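Local coordinates for putative NAD(P)H-flavin oxidoreductase (Streptococcus pyogenes serotype M1, PDB 2HAY), which binds flavin mononucleotide and, as a member of the nitroreductase family, probably uses NADH or NADPH in flavin-dependent oxidoreductase chemistry, at residues E66-K69 with P70-G74; H179-K183 with H184-D188. All blocks are in the same frame, centred on the assembly; numbering follows the deposited sequence. Where two conformers were deposited one is given.

Contact 1: E66-K69 with P70-G74; sequences EEIK and PFAWG. With FMN (flavin mononucleotide), chain I.
Ile68 O takes the N-H of Phe71 at 3.0 Å, with an N-H...O angle of 156°, and this i to i+3 bond closes the first of two successive turns that follow helix 62-68 into the loop. The second follows one residue on: Ala72 N reaches Lys69 O at 3.2 Å, nearly straight at the hydrogen but from above the carbonyl plane, 67° out of it. Both bonds span three residues, the spacing of a 3-10 turn, and Pro70, which has no N-H to give, sits at the junction with its CD 3.4 Å from Glu66 O.

Ile68 has CG2 anti to its backbone N, which leaves this branch beside the carbonyl and 4.0 Å from Ala72 CB. Pro70 CB stands over the centre of the Phe71 ring, 4.3 Å above its plane, while Phe71 CD1 comes within 3.7 Å of Glu67 O. The Lys69 chain, bent at chi3, runs back along the outside of its own turn to a salt bridge with Glu80 of helix 76-81. Trp73 NE1 is hydrogen-bonded to Asp130 of the second subunit.

Beyond Ala72 the chain 70-74 reaches the FMN pocket. Gln78 NE2 makes one weak hydrogen bond to Gly74 O, and flavin N3 donates another to the same oxygen, 2.9 Å long and bent to 127°.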
loop_
_atom_site.group_PDB
_atom_site.type_symbol
_atom_site.label_atom_id
_atom_site.label_comp_id
_atom_site.label_asym_id
_atom_site.label_seq_id
_atom_site.Cartn_x
_atom_site.Cartn_y
_atom_site.Cartn_z
ATOM N N GLU B 66 6.851 18.526 -17.701
ATOM C CA GLU B 66 7.186 18.442 -19.126
ATOM C C GLU B 66 8.426 17.558 -19.374
ATOM O O GLU B 66 8.447 16.747 -20.302
ATOM C CB GLU B 66 7.364 19.854 -19.738
ATOM C CG GLU B 66 6.053 20.696 -19.882
ATOM C CD GLU B 66 6.271 22.178 -20.286
ATOM O OE1 GLU B 66 7.362 22.552 -20.785
ATOM O OE2 GLU B 66 5.326 22.989 -20.114
ATOM N N GLU B 67 9.441 17.710 -18.528
ATOM C CA GLU B 67 10.643 16.878 -18.568
ATOM C C GLU B 67 10.420 15.401 -18.221
ATOM O O GLU B 67 11.064 14.530 -18.794
ATOM C CB GLU B 67 11.711 17.469 -17.660
ATOM C CG GLU B 67 13.088 17.055 -18.033
ATOM C CD GLU B 67 14.168 17.841 -17.289
ATOM O OE1 GLU B 67 13.838 18.845 -16.604
ATOM O OE2 GLU B 67 15.346 17.429 -17.408
ATOM N N ILE B 68 9.509 15.120 -17.291
ATOM C CA ILE B 68 9.193 13.741 -16.897
ATOM C C ILE B 68 8.466 13.008 -18.031
ATOM O O ILE B 68 8.719 11.835 -18.295
ATOM C CB ILE B 68 8.378 13.709 -15.556
ATOM C CG1 ILE B 68 9.315 13.960 -14.363
ATOM C CG2 ILE B 68 7.598 12.399 -15.377
ATOM C CD1 ILE B 68 8.567 14.249 -13.055
ATOM N N LYS B 69 7.608 13.744 -18.732
ATOM C CA LYS B 69 6.640 13.190 -19.692
ATOM C C LYS B 69 7.139 12.163 -20.760
ATOM O O LYS B 69 6.487 11.131 -20.938
ATOM C CB LYS B 69 5.865 14.343 -20.341
ATOM C CG LYS B 69 4.397 14.073 -20.619
ATOM C CD LYS B 69 3.729 15.321 -21.225
ATOM C CE LYS B 69 3.058 16.196 -20.150
ATOM N NZ LYS B 69 2.556 17.482 -20.753
ATOM N N PRO B 70 8.266 12.434 -21.473
ATOM C CA PRO B 70 8.765 11.439 -22.443
ATOM C C PRO B 70 9.167 10.082 -21.848
ATOM O O PRO B 70 9.317 9.110 -22.595
ATOM C CB PRO B 70 10.027 12.098 -23.025
ATOM C CG PRO B 70 9.881 13.534 -22.763
ATOM C CD PRO B 70 9.113 13.642 -21.469
ATOM N N PHE B 71 9.373 10.016 -20.538
ATOM C CA PHE B 71 9.806 8.764 -19.932
ATOM C C PHE B 71 8.727 8.154 -19.082
ATOM O O PHE B 71 8.990 7.216 -18.347
ATOM C CB PHE B 71 11.065 8.986 -19.096
ATOM C CG PHE B 71 12.127 9.788 -19.805
ATOM C CD1 PHE B 71 12.400 11.090 -19.407
ATOM C CD2 PHE B 71 12.818 9.251 -20.878
ATOM C CE1 PHE B 71 13.373 11.844 -20.046
ATOM C CE2 PHE B 71 13.803 9.990 -21.543
ATOM C CZ PHE B 71 14.083 11.292 -21.125
ATOM N N ALA B 72 7.517 8.697 -19.195
ATOM C CA ALA B 72 6.399 8.293 -18.372
ATOM C C ALA B 72 5.240 7.807 -19.250
ATOM O O ALA B 72 4.196 8.455 -19.302
ATOM C CB ALA B 72 5.979 9.449 -17.479
ATOM N N TRP B 73 5.432 6.666 -19.918
ATOM C CA TRP B 73 4.396 6.046 -20.755
ATOM C C TRP B 73 3.021 5.890 -20.115
ATOM O O TRP B 73 2.024 5.902 -20.818
ATOM C CB TRP B 73 4.851 4.690 -21.326
ATOM C CG TRP B 73 5.098 3.592 -20.313
ATOM C CD1 TRP B 73 6.306 3.225 -19.786
ATOM C CD2 TRP B 73 4.125 2.701 -19.736
ATOM N NE1 TRP B 73 6.147 2.182 -18.902
ATOM C CE2 TRP B 73 4.822 1.835 -18.855
ATOM C CE3 TRP B 73 2.733 2.560 -19.868
ATOM C CZ2 TRP B 73 4.172 0.831 -18.105
ATOM C CZ3 TRP B 73 2.076 1.561 -19.117
ATOM C CH2 TRP B 73 2.803 0.707 -18.248
ATOM N N GLY B 74 2.951 5.742 -18.797
ATOM C CA GLY B 74 1.665 5.598 -18.149
ATOM C C GLY B 74 1.024 6.869 -17.614
ATOM O O GLY B 74 -0.031 6.806 -16.991
HETATM N N1 FMN I . -2.830 3.347 -15.085
HETATM C C2 FMN I . -2.158 3.990 -16.137
HETATM O O2 FMN I . -2.774 4.371 -17.161
HETATM N N3 FMN I . -0.781 4.220 -16.035
HETATM C C4 FMN I . -0.043 3.800 -14.931
HETATM O O4 FMN I . 1.193 3.854 -14.900
HETATM C C4A FMN I . -0.697 3.148 -13.883
HETATM N N5 FMN I . 0.056 2.739 -12.783
HETATM C C5A FMN I . -0.559 2.098 -11.710
HETATM C C6 FMN I . 0.213 1.718 -10.610
HETATM C C7 FMN I . -0.385 1.077 -9.532
HETATM C C7M FMN I . 0.420 0.907 -8.272
HETATM C C8 FMN I . -1.771 0.812 -9.548
HETATM C C8M FMN I . -2.482 0.519 -8.265
HETATM C C9 FMN I . -2.546 1.195 -10.657
HETATM C C9A FMN I . -1.941 1.851 -11.752
HETATM N N10 FMN I . -2.693 2.274 -12.876
HETATM C C10 FMN I . -2.087 2.924 -13.952
HETATM C "C1'" FMN I . -4.158 2.056 -12.940
HETATM C "C2'" FMN I . -4.475 0.583 -13.245
HETATM O "O2'" FMN I . -4.439 0.327 -14.642
HETATM C "C3'" FMN I . -5.867 0.251 -12.695
HETATM O "O3'" FMN I . -5.913 0.510 -11.311
HETATM C "C4'" FMN I . -6.335 -1.178 -12.945
HETATM O "O4'" FMN I . -6.291 -1.409 -14.343
HETATM C "C5'" FMN I . -7.749 -1.394 -12.368
HETATM O "O5'" FMN I . -8.742 -0.518 -12.923
HETATM P P FMN I . -9.540 0.592 -12.061
HETATM O O1P FMN I . -10.125 1.607 -13.002
HETATM O O2P FMN I . -8.618 1.232 -11.056
HETATM O O3P FMN I . -10.651 0.028 -11.256
#

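Contact 2: H179-K183 with H184-D188; sequences HILAK and HNVID
Backbone bonds between Leu181 and Val186 and between Ala182 and Asn185 close helix 174-183 in a Schellman motif. Val186 N meets Leu181 O at 2.8 Å with an N-H...O angle of 158°, and inside this bond Asn185 N reaches Ala182 O at 2.9 Å from above the carbonyl plane. Asn185 is the C-prime residue, and its positive phi, 61°, turns the chain back across the helix end. One step earlier His184 N still makes a helical i to i+4 bond to Ile180 O.

A water adds a polar bridge between the last turn and the outgoing chain, within hydrogen-bonding distance of Ala182 O at 3.1 Å and of Ile187 O at 2.8 Å.

Apolar contacts form the buried side, where Leu181 packs on Leu87 and Ile194, and Ile187 on Ile89, of strands 84-91 and 192-201. Leu181 CB touches Ile187 CG1 at 3.8 Å and also approaches Val186 CB, whereas Leu181 CD2 lies near Val186 CG1. Ile187 has chi1 65°, placing CG1 between its backbone N and carbonyl carbon, and from there this branch reaches Leu181 CB and lies near Ala182 N.

Among the ring contacts, His184 presents its edge to the helix: CD2 lies 3.3 Å from Ile180 O, which is in the ring plane. Lys183 runs alongside, its CD 3.8 Å from His184 CD2.

Glu67 OE2 takes a salt bridge from Lys183 NZ and OE1 a hydrogen bond with His184 NE2, using both oxygens of one carboxylate, whose negative charge would probably favour protonation of the imidazole.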
loop_
_atom_site.group_PDB
_atom_site.type_symbol
_atom_site.label_atom_id
_atom_site.label_comp_id
_atom_site.label_asym_id
_atom_site.label_seq_id
_atom_site.Cartn_x
_atom_site.Cartn_y
_atom_site.Cartn_z
ATOM N N HIS B 179 16.581 10.796 -11.806
ATOM C CA HIS B 179 17.612 11.727 -12.187
ATOM C C HIS B 179 17.092 13.110 -12.521
ATOM O O HIS B 179 17.789 14.094 -12.265
ATOM C CB HIS B 179 18.548 11.137 -13.246
ATOM C CG HIS B 179 19.476 10.113 -12.669
ATOM N ND1 HIS B 179 19.076 8.822 -12.397
ATOM C CD2 HIS B 179 20.761 10.204 -12.254
ATOM C CE1 HIS B 179 20.075 8.157 -11.852
ATOM N NE2 HIS B 179 21.113 8.967 -11.769
ATOM N N ILE B 180 15.869 13.197 -13.037
ATOM C CA ILE B 180 15.268 14.503 -13.315
ATOM C C ILE B 180 14.972 15.196 -11.995
ATOM O O ILE B 180 15.234 16.380 -11.853
ATOM C CB ILE B 180 13.993 14.384 -14.198
ATOM C CG1 ILE B 180 14.371 14.001 -15.629
ATOM C CG2 ILE B 180 13.147 15.684 -14.196
ATOM C CD1 ILE B 180 13.212 13.315 -16.374
ATOM N N LEU B 181 14.469 14.435 -11.024
ATOM C CA LEU B 181 14.102 14.973 -9.719
ATOM C C LEU B 181 15.312 15.413 -8.918
ATOM O O LEU B 181 15.284 16.468 -8.295
ATOM C CB LEU B 181 13.282 13.974 -8.900
ATOM C CG LEU B 181 11.897 13.577 -9.413
ATOM C CD1 LEU B 181 11.201 12.659 -8.388
ATOM C CD2 LEU B 181 11.073 14.803 -9.730
ATOM N N ALA B 182 16.364 14.605 -8.931
ATOM C CA ALA B 182 17.626 15.014 -8.294
ATOM C C ALA B 182 18.225 16.254 -8.968
ATOM O O ALA B 182 18.701 17.162 -8.294
ATOM C CB ALA B 182 18.615 13.873 -8.283
ATOM N N LYS B 183 18.168 16.293 -10.298
ATOM C CA LYS B 183 18.724 17.404 -11.062
ATOM C C LYS B 183 18.054 18.721 -10.616
ATOM O O LYS B 183 18.714 19.747 -10.471
ATOM C CB LYS B 183 18.543 17.136 -12.560
ATOM C CG LYS B 183 18.988 18.264 -13.483
ATOM C CD LYS B 183 17.918 18.572 -14.530
ATOM C CE LYS B 183 18.041 17.719 -15.765
ATOM N NZ LYS B 183 17.803 18.583 -16.959
ATOM N N HIS B 184 16.754 18.665 -10.326
ATOM C CA HIS B 184 16.044 19.846 -9.843
ATOM C C HIS B 184 16.035 20.036 -8.315
ATOM O O HIS B 184 15.333 20.908 -7.817
ATOM C CB HIS B 184 14.622 19.898 -10.421
ATOM C CG HIS B 184 14.586 20.212 -11.882
ATOM N ND1 HIS B 184 14.531 21.500 -12.366
ATOM C CD2 HIS B 184 14.609 19.405 -12.967
ATOM C CE1 HIS B 184 14.511 21.471 -13.688
ATOM N NE2 HIS B 184 14.567 20.212 -14.078
ATOM N N ASN B 185 16.821 19.241 -7.590
ATOM C CA ASN B 185 16.856 19.299 -6.120
ATOM C C ASN B 185 15.509 18.982 -5.479
ATOM O O ASN B 185 15.172 19.542 -4.435
ATOM C CB ASN B 185 17.340 20.677 -5.612
ATOM C CG ASN B 185 18.844 20.893 -5.790
ATOM O OD1 ASN B 185 19.634 19.943 -5.857
ATOM N ND2 ASN B 185 19.248 22.156 -5.825
ATOM N N VAL B 186 14.723 18.118 -6.120
ATOM C CA VAL B 186 13.427 17.724 -5.576
ATOM C C VAL B 186 13.656 16.593 -4.556
ATOM O O VAL B 186 12.999 16.524 -3.509
ATOM C CB VAL B 186 12.410 17.340 -6.692
ATOM C CG1 VAL B 186 11.066 16.877 -6.099
ATOM C CG2 VAL B 186 12.158 18.530 -7.614
ATOM N N ILE B 187 14.618 15.729 -4.866
ATOM C CA ILE B 187 14.999 14.649 -3.976
ATOM C C ILE B 187 16.506 14.637 -3.803
ATOM O O ILE B 187 17.245 15.214 -4.611
ATOM C CB ILE B 187 14.512 13.262 -4.480
ATOM C CG1 ILE B 187 15.189 12.860 -5.793
ATOM C CG2 ILE B 187 12.976 13.197 -4.573
ATOM C CD1 ILE B 187 14.923 11.429 -6.192
ATOM N N ASP B 188 16.968 14.025 -2.714
ATOM C CA ASP B 188 18.384 13.669 -2.600
ATOM C C ASP B 188 18.521 12.187 -2.984
ATOM O O ASP B 188 18.221 11.316 -2.181
ATOM C CB ASP B 188 18.906 13.926 -1.185
ATOM C CG ASP B 188 20.363 13.495 -1.006
ATOM O OD1 ASP B 188 21.012 13.060 -1.983
ATOM O OD2 ASP B 188 20.873 13.591 0.126
HETATM O O HOH W 1 19.558 16.566 -5.421
#

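The two contacts lie in series along the chain and on the same side of its centre, with their own centres about 15 Å apart. Contact 1 follows helix 62-68 and contact 2 caps helix 174-183. Strands 84-91 and 192-201 are antiparallel neighbours in the central sheet, and contact 2 packs against both. The contacts touch directly: besides the pairing of Glu67 with Lys183 and His184, Phe71 CD1 is 3.8 Å from Ile180 CD1. Two regions distant in sequence are therefore joined by charge and by packing. Contact 1 continues to the flavin through Gly74, whereas contact 2 takes no part in the FMN pocket.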